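Long-range contacts in 39 kDa initiator binding protein (Trichomonas vaginalis, PDB 1Q87), which probably recognises the initiator element of core promoters in Trichomonas vaginalis, the chain here being its C-domain, which follows a separate N-terminal part of the protein: residues A[24-29]-A[168-173]; A[44-49]-A[57-62]; A[144-149]-A[160-165]. One frame throughout, in Å; residues are numbered along the deposited sequence.

Contact 1: residues A[24-29]-A[168-173]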
ATOM      1  N   ILE A  24      -6.439   3.940  -9.741  1.00 58.31           N
ATOM      2  CA  ILE A  24      -6.048   2.631  -9.273  1.00 56.75           C
ATOM      3  C   ILE A  24      -6.259   1.644 -10.405  1.00 53.40           C
ATOM      4  O   ILE A  24      -7.127   1.847 -11.254  1.00 41.54           O
ATOM      5  CB  ILE A  24      -6.845   2.221  -8.034  1.00 54.54           C
ATOM      6  CG1 ILE A  24      -8.335   2.373  -8.296  1.00 50.22           C
ATOM      7  CG2 ILE A  24      -6.406   3.086  -6.855  1.00 42.82           C
ATOM      8  CD1 ILE A  24      -9.208   1.509  -7.360  1.00 53.08           C
ATOM      9  N   GLY A  25      -5.444   0.592 -10.418  1.00 49.57           N
ATOM     10  CA  GLY A  25      -5.534  -0.425 -11.449  1.00 37.00           C
ATOM     11  C   GLY A  25      -6.096  -1.731 -10.916  1.00 45.87           C
ATOM     12  O   GLY A  25      -6.413  -1.848  -9.731  1.00 46.26           O
ATOM     13  N   ASN A  26      -6.197  -2.711 -11.809  1.00 48.84           N
ATOM     14  CA  ASN A  26      -6.734  -4.028 -11.521  1.00 48.31           C
ATOM     15  C   ASN A  26      -8.051  -3.850 -10.810  1.00 52.98           C
ATOM     16  O   ASN A  26      -8.425  -4.676  -9.959  1.00 49.77           O
ATOM     17  CB  ASN A  26      -5.768  -4.845 -10.651  1.00 47.90           C
ATOM     18  CG  ASN A  26      -5.796  -6.353 -10.998  1.00 48.10           C
ATOM     19  OD1 ASN A  26      -4.979  -7.144 -10.514  1.00 48.40           O
ATOM     20  ND2 ASN A  26      -6.727  -6.734 -11.854  1.00 49.58           N
ATOM     21  N   SER A  27      -8.767  -2.799 -11.219  1.00 54.31           N
ATOM     22  CA  SER A  27     -10.042  -2.432 -10.603  1.00 57.04           C
ATOM     23  C   SER A  27     -11.125  -2.188 -11.626  1.00 56.98           C
ATOM     24  O   SER A  27     -10.857  -1.556 -12.646  1.00 58.76           O
ATOM     25  CB  SER A  27      -9.882  -1.122  -9.798  1.00 45.31           C
ATOM     26  OG  SER A  27      -8.820  -1.217  -8.876  1.00 48.18           O
ATOM     27  N   THR A  28     -12.349  -2.636 -11.342  1.00 63.51           N
ATOM     28  CA  THR A  28     -13.452  -2.389 -12.267  1.00 72.06           C
ATOM     29  C   THR A  28     -13.843  -0.923 -12.180  1.00 71.18           C
ATOM     30  O   THR A  28     -13.505  -0.231 -11.218  1.00 66.87           O
ATOM     31  CB  THR A  28     -14.721  -3.203 -11.949  1.00 72.57           C
ATOM     32  OG1 THR A  28     -15.204  -2.850 -10.649  1.00 85.28           O
ATOM     33  CG2 THR A  28     -14.448  -4.702 -12.017  1.00 77.24           C
ATOM     34  N   PRO A  29     -14.548  -0.428 -13.202  1.00 73.82           N
ATOM     35  CA  PRO A  29     -15.014   0.962 -13.284  1.00 75.41           C
ATOM     36  C   PRO A  29     -15.751   1.351 -12.018  1.00 73.39           C
ATOM     37  O   PRO A  29     -15.464   2.379 -11.414  1.00 70.40           O
ATOM     38  CB  PRO A  29     -15.933   0.946 -14.496  1.00 77.15           C
ATOM     39  CG  PRO A  29     -15.243  -0.033 -15.399  1.00 82.02           C
ATOM     40  CD  PRO A  29     -14.851  -1.160 -14.443  1.00 77.05           C
ATOM     41  N   LYS A 168       4.264  -7.546 -10.809  1.00 46.94           N
ATOM     42  CA  LYS A 168       3.280  -6.613 -10.308  1.00 43.60           C
ATOM     43  C   LYS A 168       2.192  -7.249  -9.442  1.00 51.31           C
ATOM     44  O   LYS A 168       1.709  -8.328  -9.755  1.00 49.78           O
ATOM     45  CB  LYS A 168       2.639  -5.863 -11.461  1.00 42.95           C
ATOM     46  CG  LYS A 168       3.565  -4.792 -12.061  1.00 40.59           C
ATOM     47  CD  LYS A 168       2.869  -4.010 -13.159  1.00 48.62           C
ATOM     48  CE  LYS A 168       3.847  -3.129 -13.931  1.00 57.57           C
ATOM     49  NZ  LYS A 168       3.185  -2.505 -15.109  1.00 65.54           N
ATOM     50  N   ILE A 169       1.811  -6.592  -8.346  1.00 44.65           N
ATOM     51  CA  ILE A 169       0.760  -7.131  -7.474  1.00 42.07           C
ATOM     52  C   ILE A 169      -0.079  -5.974  -6.915  1.00 45.34           C
ATOM     53  O   ILE A 169       0.462  -4.980  -6.427  1.00 40.98           O
ATOM     54  CB  ILE A 169       1.389  -7.993  -6.366  1.00 39.78           C
ATOM     55  CG1 ILE A 169       0.300  -8.560  -5.484  1.00 42.92           C
ATOM     56  CG2 ILE A 169       2.483  -7.240  -5.671  1.00 39.73           C
ATOM     57  CD1 ILE A 169      -0.677  -9.462  -6.251  1.00 38.84           C
ATOM     58  N   TRP A 170      -1.398  -6.106  -6.999  1.00 44.72           N
ATOM     59  CA  TRP A 170      -2.299  -5.021  -6.598  1.00 41.91           C
ATOM     60  C   TRP A 170      -3.038  -5.082  -5.276  1.00 52.21           C
ATOM     61  O   TRP A 170      -3.729  -6.085  -4.965  1.00 49.11           O
ATOM     62  CB  TRP A 170      -3.360  -4.795  -7.690  1.00 49.30           C
ATOM     63  CG  TRP A 170      -2.796  -4.282  -9.013  1.00 57.71           C
ATOM     64  CD1 TRP A 170      -2.858  -3.010  -9.479  1.00 56.11           C
ATOM     65  CD2 TRP A 170      -2.092  -5.045 -10.017  1.00 56.57           C
ATOM     66  NE1 TRP A 170      -2.240  -2.926 -10.702  1.00 68.65           N
ATOM     67  CE2 TRP A 170      -1.763  -4.159 -11.057  1.00 67.39           C
ATOM     68  CE3 TRP A 170      -1.714  -6.390 -10.133  1.00 55.69           C
ATOM     69  CZ2 TRP A 170      -1.081  -4.571 -12.212  1.00 63.22           C
ATOM     70  CZ3 TRP A 170      -1.042  -6.798 -11.271  1.00 58.54           C
ATOM     71  CH2 TRP A 170      -0.730  -5.892 -12.295  1.00 54.93           C
ATOM     72  N   ASN A 171      -2.918  -3.998  -4.504  1.00 48.24           N
ATOM     73  CA  ASN A 171      -3.643  -3.926  -3.268  1.00 41.58           C
ATOM     74  C   ASN A 171      -5.034  -3.573  -3.718  1.00 48.92           C
ATOM     75  O   ASN A 171      -5.182  -2.754  -4.621  1.00 47.83           O
ATOM     76  CB  ASN A 171      -3.137  -2.817  -2.362  1.00 48.20           C
ATOM     77  CG  ASN A 171      -4.050  -2.616  -1.149  1.00 50.81           C
ATOM     78  OD1 ASN A 171      -4.284  -3.556  -0.384  1.00 43.87           O
ATOM     79  ND2 ASN A 171      -4.570  -1.399  -0.973  1.00 41.25           N
ATOM     80  N   LYS A 172      -6.045  -4.234  -3.145  1.00 50.51           N
ATOM     81  CA  LYS A 172      -7.440  -3.923  -3.457  1.00 52.29           C
ATOM     82  C   LYS A 172      -7.860  -2.935  -2.334  1.00 53.84           C
ATOM     83  O   LYS A 172      -8.167  -3.343  -1.215  1.00 49.91           O
ATOM     84  CB  LYS A 172      -8.283  -5.186  -3.390  1.00 64.79           C
ATOM     85  CG  LYS A 172      -7.767  -6.323  -4.251  1.00 73.03           C
ATOM     86  CD  LYS A 172      -8.075  -6.075  -5.720  1.00 80.56           C
ATOM     87  CE  LYS A 172      -9.559  -6.312  -6.033  1.00 82.90           C
ATOM     88  NZ  LYS A 172      -9.920  -5.886  -7.427  1.00 81.26           N
ATOM     89  N   PRO A 173      -7.894  -1.628  -2.628  1.00 45.99           N
ATOM     90  CA  PRO A 173      -8.259  -0.605  -1.635  1.00 49.75           C
ATOM     91  C   PRO A 173      -9.637  -0.663  -0.981  1.00 48.74           C
ATOM     92  O   PRO A 173      -9.867   0.052  -0.036  1.00 53.76           O
ATOM     93  CB  PRO A 173      -8.025   0.738  -2.365  1.00 43.08           C
ATOM     94  CG  PRO A 173      -7.565   0.364  -3.754  1.00 44.12           C
ATOM     95  CD  PRO A 173      -7.937  -1.084  -3.984  1.00 38.01           C
TER

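Contact 2: residues A[44-49]-A[57-62]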
ATOM      1  N   PHE A  44     -12.448  15.314   2.782  1.00 42.35           N
ATOM      2  CA  PHE A  44     -13.359  16.317   3.258  1.00 49.56           C
ATOM      3  C   PHE A  44     -13.474  16.272   4.770  1.00 52.52           C
ATOM      4  O   PHE A  44     -13.413  17.305   5.397  1.00 50.25           O
ATOM      5  CB  PHE A  44     -14.735  16.152   2.609  1.00 51.17           C
ATOM      6  CG  PHE A  44     -15.718  17.239   2.993  1.00 62.09           C
ATOM      7  CD1 PHE A  44     -15.413  18.582   2.768  1.00 57.46           C
ATOM      8  CD2 PHE A  44     -16.944  16.920   3.575  1.00 58.99           C
ATOM      9  CE1 PHE A  44     -16.309  19.582   3.116  1.00 62.49           C
ATOM     10  CE2 PHE A  44     -17.844  17.907   3.924  1.00 65.13           C
ATOM     11  CZ  PHE A  44     -17.528  19.247   3.695  1.00 61.90           C
ATOM     12  N   ARG A  45     -13.631  15.084   5.350  1.00 55.02           N
ATOM     13  CA  ARG A  45     -13.704  14.954   6.800  1.00 50.17           C
ATOM     14  C   ARG A  45     -12.391  15.378   7.457  1.00 51.72           C
ATOM     15  O   ARG A  45     -12.377  15.809   8.600  1.00 55.74           O
ATOM     16  CB  ARG A  45     -14.005  13.509   7.192  1.00 59.05           C
ATOM     17  CG  ARG A  45     -15.265  12.954   6.547  1.00 76.25           C
ATOM     18  CD  ARG A  45     -15.240  11.429   6.498  1.00 82.92           C
ATOM     19  NE  ARG A  45     -15.073  10.883   7.830  1.00 86.65           N
ATOM     20  CZ  ARG A  45     -15.993  10.984   8.777  1.00 93.80           C
ATOM     21  NH1 ARG A  45     -17.140  11.601   8.518  1.00 97.95           N
ATOM     22  NH2 ARG A  45     -15.760  10.485   9.983  1.00 96.76           N
ATOM     23  N   LEU A  46     -11.282  15.269   6.736  1.00 54.25           N
ATOM     24  CA  LEU A  46      -9.997  15.636   7.314  1.00 52.01           C
ATOM     25  C   LEU A  46      -9.611  17.114   7.149  1.00 50.52           C
ATOM     26  O   LEU A  46      -8.877  17.671   7.960  1.00 57.43           O
ATOM     27  CB  LEU A  46      -8.885  14.757   6.707  1.00 50.42           C
ATOM     28  CG  LEU A  46      -8.723  13.258   7.025  1.00 54.06           C
ATOM     29  CD1 LEU A  46      -7.406  12.700   6.438  1.00 33.79           C
ATOM     30  CD2 LEU A  46      -8.665  13.090   8.517  1.00 55.77           C
ATOM     31  N   THR A  47     -10.116  17.734   6.100  1.00 46.07           N
ATOM     32  CA  THR A  47      -9.776  19.107   5.749  1.00 53.25           C
ATOM     33  C   THR A  47     -10.992  20.072   5.645  1.00 57.78           C
ATOM     34  O   THR A  47     -10.808  21.266   5.480  1.00 55.52           O
ATOM     35  CB  THR A  47      -9.051  19.134   4.348  1.00 52.48           C
ATOM     36  OG1 THR A  47     -10.004  18.787   3.321  1.00 42.12           O
ATOM     37  CG2 THR A  47      -7.868  18.126   4.281  1.00 42.21           C
ATOM     38  N   GLN A  48     -12.216  19.548   5.731  1.00 61.32           N
ATOM     39  CA  GLN A  48     -13.444  20.352   5.594  1.00 65.33           C
ATOM     40  C   GLN A  48     -13.300  21.178   4.339  1.00 65.77           C
ATOM     41  O   GLN A  48     -13.761  22.322   4.275  1.00 67.65           O
ATOM     42  CB  GLN A  48     -13.650  21.304   6.780  1.00 62.62           C
ATOM     43  CG  GLN A  48     -13.942  20.632   8.120  1.00 69.79           C
ATOM     44  CD  GLN A  48     -12.684  20.115   8.760  1.00 68.95           C
ATOM     45  OE1 GLN A  48     -11.784  20.890   9.088  1.00 74.66           O
ATOM     46  NE2 GLN A  48     -12.599  18.804   8.929  1.00 73.63           N
ATOM     47  N   LYS A  49     -12.678  20.584   3.331  1.00 64.91           N
ATOM     48  CA  LYS A  49     -12.407  21.284   2.076  1.00 66.06           C
ATOM     49  C   LYS A  49     -12.525  20.264   0.963  1.00 61.25           C
ATOM     50  O   LYS A  49     -11.897  19.228   1.062  1.00 60.12           O
ATOM     51  CB  LYS A  49     -10.980  21.842   2.168  1.00 66.63           C
ATOM     52  CG  LYS A  49     -10.546  22.745   1.061  1.00 74.69           C
ATOM     53  CD  LYS A  49      -9.460  23.703   1.553  1.00 67.52           C
ATOM     54  CE  LYS A  49      -8.266  22.989   2.137  1.00 67.46           C
ATOM     55  NZ  LYS A  49      -7.220  23.962   2.604  1.00 68.75           N
ATOM     56  N   ASP A  57       2.029  18.812   7.793  1.00 60.74           N
ATOM     57  CA  ASP A  57       1.796  18.373   9.158  1.00 59.81           C
ATOM     58  C   ASP A  57       0.336  18.273   9.555  1.00 57.71           C
ATOM     59  O   ASP A  57      -0.045  17.363  10.284  1.00 51.55           O
ATOM     60  CB  ASP A  57       2.534  19.286  10.127  1.00 59.57           C
ATOM     61  CG  ASP A  57       4.018  18.979  10.184  1.00 72.87           C
ATOM     62  OD1 ASP A  57       4.760  19.792  10.778  1.00 79.02           O
ATOM     63  OD2 ASP A  57       4.441  17.926   9.635  1.00 67.82           O
ATOM     64  N   PHE A  58      -0.477  19.206   9.081  1.00 50.11           N
ATOM     65  CA  PHE A  58      -1.888  19.193   9.390  1.00 47.17           C
ATOM     66  C   PHE A  58      -2.610  17.945   8.840  1.00 54.08           C
ATOM     67  O   PHE A  58      -3.459  17.363   9.531  1.00 55.12           O
ATOM     68  CB  PHE A  58      -2.512  20.475   8.849  1.00 43.94           C
ATOM     69  CG  PHE A  58      -4.000  20.549   9.010  1.00 49.02           C
ATOM     70  CD1 PHE A  58      -4.849  20.058   8.023  1.00 52.52           C
ATOM     71  CD2 PHE A  58      -4.552  21.125  10.131  1.00 51.32           C
ATOM     72  CE1 PHE A  58      -6.236  20.145   8.148  1.00 49.13           C
ATOM     73  CE2 PHE A  58      -5.924  21.210  10.260  1.00 53.06           C
ATOM     74  CZ  PHE A  58      -6.769  20.721   9.262  1.00 53.51           C
ATOM     75  N   LEU A  59      -2.260  17.538   7.614  1.00 47.99           N
ATOM     76  CA  LEU A  59      -2.876  16.384   6.979  1.00 51.00           C
ATOM     77  C   LEU A  59      -2.508  15.101   7.693  1.00 53.91           C
ATOM     78  O   LEU A  59      -3.362  14.268   7.992  1.00 51.10           O
ATOM     79  CB  LEU A  59      -2.445  16.250   5.525  1.00 46.01           C
ATOM     80  CG  LEU A  59      -3.062  14.995   4.920  1.00 45.15           C
ATOM     81  CD1 LEU A  59      -4.524  15.269   4.744  1.00 47.39           C
ATOM     82  CD2 LEU A  59      -2.447  14.607   3.598  1.00 43.83           C
ATOM     83  N   ILE A  60      -1.221  14.951   7.944  1.00 50.81           N
ATOM     84  CA  ILE A  60      -0.708  13.784   8.600  1.00 51.44           C
ATOM     85  C   ILE A  60      -1.309  13.655  10.004  1.00 53.67           C
ATOM     86  O   ILE A  60      -1.666  12.574  10.444  1.00 53.95           O
ATOM     87  CB  ILE A  60       0.829  13.881   8.649  1.00 54.98           C
ATOM     88  CG1 ILE A  60       1.370  13.790   7.220  1.00 58.24           C
ATOM     89  CG2 ILE A  60       1.434  12.801   9.549  1.00 49.34           C
ATOM     90  CD1 ILE A  60       2.881  13.665   7.136  1.00 54.59           C
ATOM     91  N   GLU A  61      -1.454  14.775  10.692  1.00 58.13           N
ATOM     92  CA  GLU A  61      -1.996  14.784  12.046  1.00 54.85           C
ATOM     93  C   GLU A  61      -3.465  14.350  12.020  1.00 51.38           C
ATOM     94  O   GLU A  61      -3.850  13.477  12.782  1.00 49.22           O
ATOM     95  CB  GLU A  61      -1.834  16.190  12.643  1.00 63.73           C
ATOM     96  CG  GLU A  61      -1.471  16.235  14.105  1.00 82.61           C
ATOM     97  CD  GLU A  61      -2.542  16.901  14.956  1.00 92.43           C
ATOM     98  OE1 GLU A  61      -2.301  17.071  16.176  1.00 96.46           O
ATOM     99  OE2 GLU A  61      -3.619  17.247  14.411  1.00 95.13           O
ATOM    100  N   LYS A  62      -4.281  14.946  11.150  1.00 51.00           N
ATOM    101  CA  LYS A  62      -5.692  14.545  11.062  1.00 51.99           C
ATOM    102  C   LYS A  62      -5.811  13.098  10.620  1.00 50.78           C
ATOM    103  O   LYS A  62      -6.609  12.334  11.176  1.00 57.11           O
ATOM    104  CB  LYS A  62      -6.482  15.404  10.078  1.00 49.44           C
ATOM    105  CG  LYS A  62      -6.568  16.894  10.464  1.00 54.50           C
ATOM    106  CD  LYS A  62      -6.995  17.037  11.903  1.00 59.04           C
ATOM    107  CE  LYS A  62      -6.970  18.475  12.381  1.00 64.30           C
ATOM    108  NZ  LYS A  62      -7.287  18.536  13.837  1.00 64.76           N
TER

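Contact 3: residues A[144-149]-A[160-165]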
ATOM      1  N   ASP A 144      23.511  -8.373  -8.171  1.00114.56           N
ATOM      2  CA  ASP A 144      22.453  -7.364  -8.190  1.00114.58           C
ATOM      3  C   ASP A 144      21.660  -7.340  -6.875  1.00113.90           C
ATOM      4  O   ASP A 144      22.186  -7.731  -5.825  1.00113.98           O
ATOM      5  CB  ASP A 144      21.526  -7.615  -9.386  1.00115.80           C
ATOM      6  CG  ASP A 144      22.235  -7.418 -10.725  1.00118.31           C
ATOM      7  OD1 ASP A 144      23.296  -8.053 -10.932  1.00113.12           O
ATOM      8  OD2 ASP A 144      21.736  -6.629 -11.566  1.00116.61           O
ATOM      9  N   SER A 145      20.411  -6.872  -6.917  1.00110.71           N
ATOM     10  CA  SER A 145      19.601  -6.810  -5.699  1.00107.17           C
ATOM     11  C   SER A 145      18.118  -6.516  -5.967  1.00103.35           C
ATOM     12  O   SER A 145      17.737  -6.117  -7.070  1.00101.42           O
ATOM     13  CB  SER A 145      20.182  -5.752  -4.746  1.00109.36           C
ATOM     14  OG  SER A 145      19.668  -5.896  -3.431  1.00110.69           O
ATOM     15  N   ILE A 146      17.295  -6.710  -4.938  1.00 96.66           N
ATOM     16  CA  ILE A 146      15.854  -6.501  -5.019  1.00 89.31           C
ATOM     17  C   ILE A 146      15.433  -5.055  -4.739  1.00 86.05           C
ATOM     18  O   ILE A 146      16.107  -4.312  -4.021  1.00 82.62           O
ATOM     19  CB  ILE A 146      15.132  -7.393  -4.011  1.00 91.16           C
ATOM     20  CG1 ILE A 146      15.825  -8.746  -3.913  1.00 97.74           C
ATOM     21  CG2 ILE A 146      13.716  -7.616  -4.448  1.00 93.82           C
ATOM     22  CD1 ILE A 146      15.597  -9.448  -2.560  1.00 99.58           C
ATOM     23  N   SER A 147      14.288  -4.670  -5.296  1.00 86.56           N
ATOM     24  CA  SER A 147      13.741  -3.322  -5.128  1.00 78.99           C
ATOM     25  C   SER A 147      12.241  -3.277  -5.452  1.00 76.57           C
ATOM     26  O   SER A 147      11.790  -3.872  -6.437  1.00 69.89           O
ATOM     27  CB  SER A 147      14.484  -2.354  -6.040  1.00 75.62           C
ATOM     28  OG  SER A 147      13.855  -1.095  -6.062  1.00 77.44           O
ATOM     29  N   GLY A 148      11.471  -2.572  -4.623  1.00 72.22           N
ATOM     30  CA  GLY A 148      10.042  -2.465  -4.867  1.00 57.48           C
ATOM     31  C   GLY A 148       9.489  -1.100  -4.507  1.00 55.28           C
ATOM     32  O   GLY A 148       9.994  -0.460  -3.579  1.00 54.35           O
ATOM     33  N   TRP A 149       8.467  -0.650  -5.241  1.00 48.92           N
ATOM     34  CA  TRP A 149       7.838   0.640  -4.975  1.00 45.01           C
ATOM     35  C   TRP A 149       6.450   0.607  -5.564  1.00 44.10           C
ATOM     36  O   TRP A 149       6.123  -0.300  -6.321  1.00 43.94           O
ATOM     37  CB  TRP A 149       8.643   1.790  -5.590  1.00 41.11           C
ATOM     38  CG  TRP A 149       8.697   1.758  -7.099  1.00 55.89           C
ATOM     39  CD1 TRP A 149       7.919   2.472  -7.981  1.00 52.38           C
ATOM     40  CD2 TRP A 149       9.505   0.886  -7.894  1.00 55.54           C
ATOM     41  NE1 TRP A 149       8.194   2.088  -9.274  1.00 56.18           N
ATOM     42  CE2 TRP A 149       9.162   1.119  -9.247  1.00 56.57           C
ATOM     43  CE3 TRP A 149      10.492  -0.071  -7.590  1.00 55.69           C
ATOM     44  CZ2 TRP A 149       9.775   0.417 -10.306  1.00 70.05           C
ATOM     45  CZ3 TRP A 149      11.103  -0.768  -8.640  1.00 62.53           C
ATOM     46  CH2 TRP A 149      10.740  -0.517  -9.983  1.00 66.36           C
ATOM     47  N   LEU A 160       7.793  -4.772  -8.411  1.00 58.12           N
ATOM     48  CA  LEU A 160       8.948  -5.503  -7.832  1.00 62.17           C
ATOM     49  C   LEU A 160      10.009  -5.886  -8.849  1.00 68.41           C
ATOM     50  O   LEU A 160       9.731  -6.644  -9.797  1.00 60.85           O
ATOM     51  CB  LEU A 160       8.489  -6.793  -7.176  1.00 62.63           C
ATOM     52  CG  LEU A 160       8.062  -6.623  -5.732  1.00 77.28           C
ATOM     53  CD1 LEU A 160       7.475  -7.929  -5.192  1.00 77.88           C
ATOM     54  CD2 LEU A 160       9.295  -6.178  -4.944  1.00 79.79           C
ATOM     55  N   LYS A 161      11.225  -5.396  -8.622  1.00 75.26           N
ATOM     56  CA  LYS A 161      12.358  -5.654  -9.512  1.00 84.72           C
ATOM     57  C   LYS A 161      13.273  -6.750  -8.988  1.00 85.21           C
ATOM     58  O   LYS A 161      14.174  -6.480  -8.207  1.00 83.93           O
ATOM     59  CB  LYS A 161      13.165  -4.370  -9.724  1.00 83.92           C
ATOM     60  CG  LYS A 161      14.206  -4.468 -10.823  1.00 88.85           C
ATOM     61  CD  LYS A 161      14.075  -3.301 -11.784  1.00 94.43           C
ATOM     62  CE  LYS A 161      15.002  -3.442 -12.979  1.00 99.43           C
ATOM     63  NZ  LYS A 161      14.579  -2.565 -14.112  1.00 95.91           N
ATOM     64  N   THR A 162      13.035  -7.982  -9.436  1.00 92.06           N
ATOM     65  CA  THR A 162      13.814  -9.144  -9.011  1.00 95.44           C
ATOM     66  C   THR A 162      14.702  -9.686 -10.134  1.00 99.68           C
ATOM     67  O   THR A 162      14.650  -9.202 -11.274  1.00 99.86           O
ATOM     68  CB  THR A 162      12.886 -10.294  -8.553  1.00 96.43           C
ATOM     69  OG1 THR A 162      12.363 -10.988  -9.696  1.00 96.14           O
ATOM     70  CG2 THR A 162      11.729  -9.744  -7.742  1.00 99.73           C
ATOM     71  N   PRO A 163      15.546 -10.695  -9.819  1.00102.43           N
ATOM     72  CA  PRO A 163      16.442 -11.307 -10.810  1.00100.76           C
ATOM     73  C   PRO A 163      15.687 -11.687 -12.084  1.00100.24           C
ATOM     74  O   PRO A 163      16.036 -11.258 -13.193  1.00 96.44           O
ATOM     75  CB  PRO A 163      16.971 -12.523 -10.067  1.00 98.64           C
ATOM     76  CG  PRO A 163      17.130 -11.986  -8.676  1.00 96.67           C
ATOM     77  CD  PRO A 163      15.833 -11.230  -8.470  1.00100.05           C
ATOM     78  N   THR A 164      14.637 -12.483 -11.896  1.00 99.24           N
ATOM     79  CA  THR A 164      13.789 -12.952 -12.989  1.00 98.80           C
ATOM     80  C   THR A 164      12.987 -11.819 -13.650  1.00 96.40           C
ATOM     81  O   THR A 164      12.096 -12.071 -14.478  1.00 93.71           O
ATOM     82  CB  THR A 164      12.799 -13.992 -12.479  1.00100.36           C
ATOM     83  OG1 THR A 164      11.602 -13.333 -12.047  1.00107.43           O
ATOM     84  CG2 THR A 164      13.400 -14.751 -11.301  1.00 99.81           C
ATOM     85  N   GLY A 165      13.292 -10.581 -13.269  1.00 91.16           N
ATOM     86  CA  GLY A 165      12.599  -9.445 -13.847  1.00 85.29           C
ATOM     87  C   GLY A 165      11.546  -8.782 -12.970  1.00 78.32           C
ATOM     88  O   GLY A 165      11.480  -9.014 -11.767  1.00 70.94           O
TER

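Contact 1: residues A[24-29]-A[168-173]
Trp170 turns its CG anti to its own carbonyl carbon (chi1 -66°), which lays the indole against Asn26, while Lys172, folded back at both chi2 and chi3, brings its ammonium end round to the same residue. The arrangement illustrates how an antiparallel sheet receives a segment distant in sequence: residues 24-29, the loop leading into helix 29-47, pack on the end of strand 165-171 and the residues just beyond it. The main element is a CH-pi contact. Asn26 CB sits 3.6 Å from the centroid of the five-membered ring of Trp170 and 17° off its normal, squarely over the face. The closest ring atom to this methylene is Trp170 CG, 3.4 Å from Asn26 CB. The plane of the asparagine amide stands steeply to the indole instead of stacking on it. Gly25 O approaches the same ring obliquely, 3.7 Å from Trp170 CD1, while the indole NE1 finds its acceptor in Glu154. Just past the strand's end, Lys172 NZ makes a weak hydrogen bond to Asn26 O at 3.2 Å. Farther from the indole, Ile24 and Pro173 meet tip to tip, Ile24 CD1 to Pro173 CG at 4.1 Å. Both also touch Phe35 of helix 29-47, whose N-cap is Thr28, its OG1 accepting from Glu31 N. Asn156 ND2 bonds to both Gly25 O and Asn171 O, linking the loop to the strand. Just before the cap, the backbone is braced by the hydroxyl of Ser27: Ser27 OG donates to Gly25 O at 2.6 Å, coming from above the carbonyl plane, 58° out of it.

Contact 2: residues A[44-49]-A[57-62]
Two successive helices, 29-47 and 56-67, pack here in the helical part of the C-domain, the end of the first lying beside the second and the short strand 53-55 linking them. Leu46 carries the contact. Its CD2 lies over the backbone of the facing helix, 3.4 Å from Lys62 O, and 3.5 Å from Lys62 CB. Leu46 and Lys62 run alongside each other with opposite headings, and Lys62 CG in return comes to 3.5 Å from Leu46 O. A bend at chi2 (-49°) then leads the rest of the lysine away, leaving its aliphatic root in the contact; CG also stands above one face of the Phe58 ring, off toward the rim. That ring reaches Leu46 O obliquely, at 3.6 Å from CE1. Deeper in, Leu46 CD1 meets Leu59 CD1 at 4.2 Å, and Thr47 CG2 touches the same methyl at 4.4 Å. Val54 of the linking strand touches both Thr47 and Leu59. Thr47 OG1 is paired with Trp43 O, one turn back. With Gln48 turning to positive phi, the first helix ends at this point: a helix-strand-helix connection whose two helices pack through Leu46, Leu59 and Thr47.

Contact 3: residues A[144-149]-A[160-165]
Ser147 and Lys161 join the two strands of a beta hairpin, 147-151 and 157-162, through their backbones. Lys161 N donates to Ser147 O at 2.7 Å, and the bond is almost straight, 174° at the hydrogen. The N-H meets the oxygen head-on, with a C=O...N angle of 170°. The return bond, Ser147 N to Lys161 O, is weak: 3.4 Å and bent to 135°. Ser147 O also receives a CA-H...O contact from Leu160 CA at 3.6 Å, so this one carbonyl oxygen is approached by two consecutive residues. Next along the hairpin come Gly148 and Leu160, an antiparallel non-hydrogen-bonded pair whose CA atoms are 4.4 Å apart. Outside this pairing, the Gly148 backbone bonds to Trp128 and Thr130, and that of Leu160 to Arg167.

Apolar contacts follow the alternation of the strands. Leu160 CD2 lies on Gly148 CA at 3.8 Å, directly against the backbone; Trp128 packs on the same leucine. Toward the start of residues 144-149, Ile146 CG2 and Thr162 CG2 meet at 4.4 Å. On the face carrying Ser147, the indole of Trp149 turns its edge to Lys161 CB, while the lysine, with CG anti to its backbone N, runs on away from the partner strand.

Polar side-chain bonding belongs to the type I turn from Thr162 to Gly165, which leads into strand 165-171. Gly165 O accepts from Thr162 N and, in the carbonyl plane on a lone pair, from Thr162 OG1 at 3.0 Å. The chemistry thus implies a pairing that is firm at one backbone bond and slackens toward Ile146, while a carbonyl oxygen accepting two hydrogen bonds, Gly165 O, ties the ends of the following turn together.

Overall arrangement
The three contacts sample the helices and the sheet of the C-domain. Contact 2 joins helices 29-47 and 56-67 and contact 3 pairs strands 147-151 and 157-162; these two lie in series along the chain, on opposite sides of its centre, with their own centres about 35 Å apart. Contact 1 spans both in sequence, linking the loop before helix 29-47 to strand 165-171, and its centre lies about 25 Å from that of contact 2 and 21 Å from that of contact 3. Strands 157-162 and 165-171 are neighbours in one antiparallel sheet, so contacts 1 and 3 share it, and helix 29-47 relates contact 1 to contact 2. Helices and sheet are thereby tied into one unit.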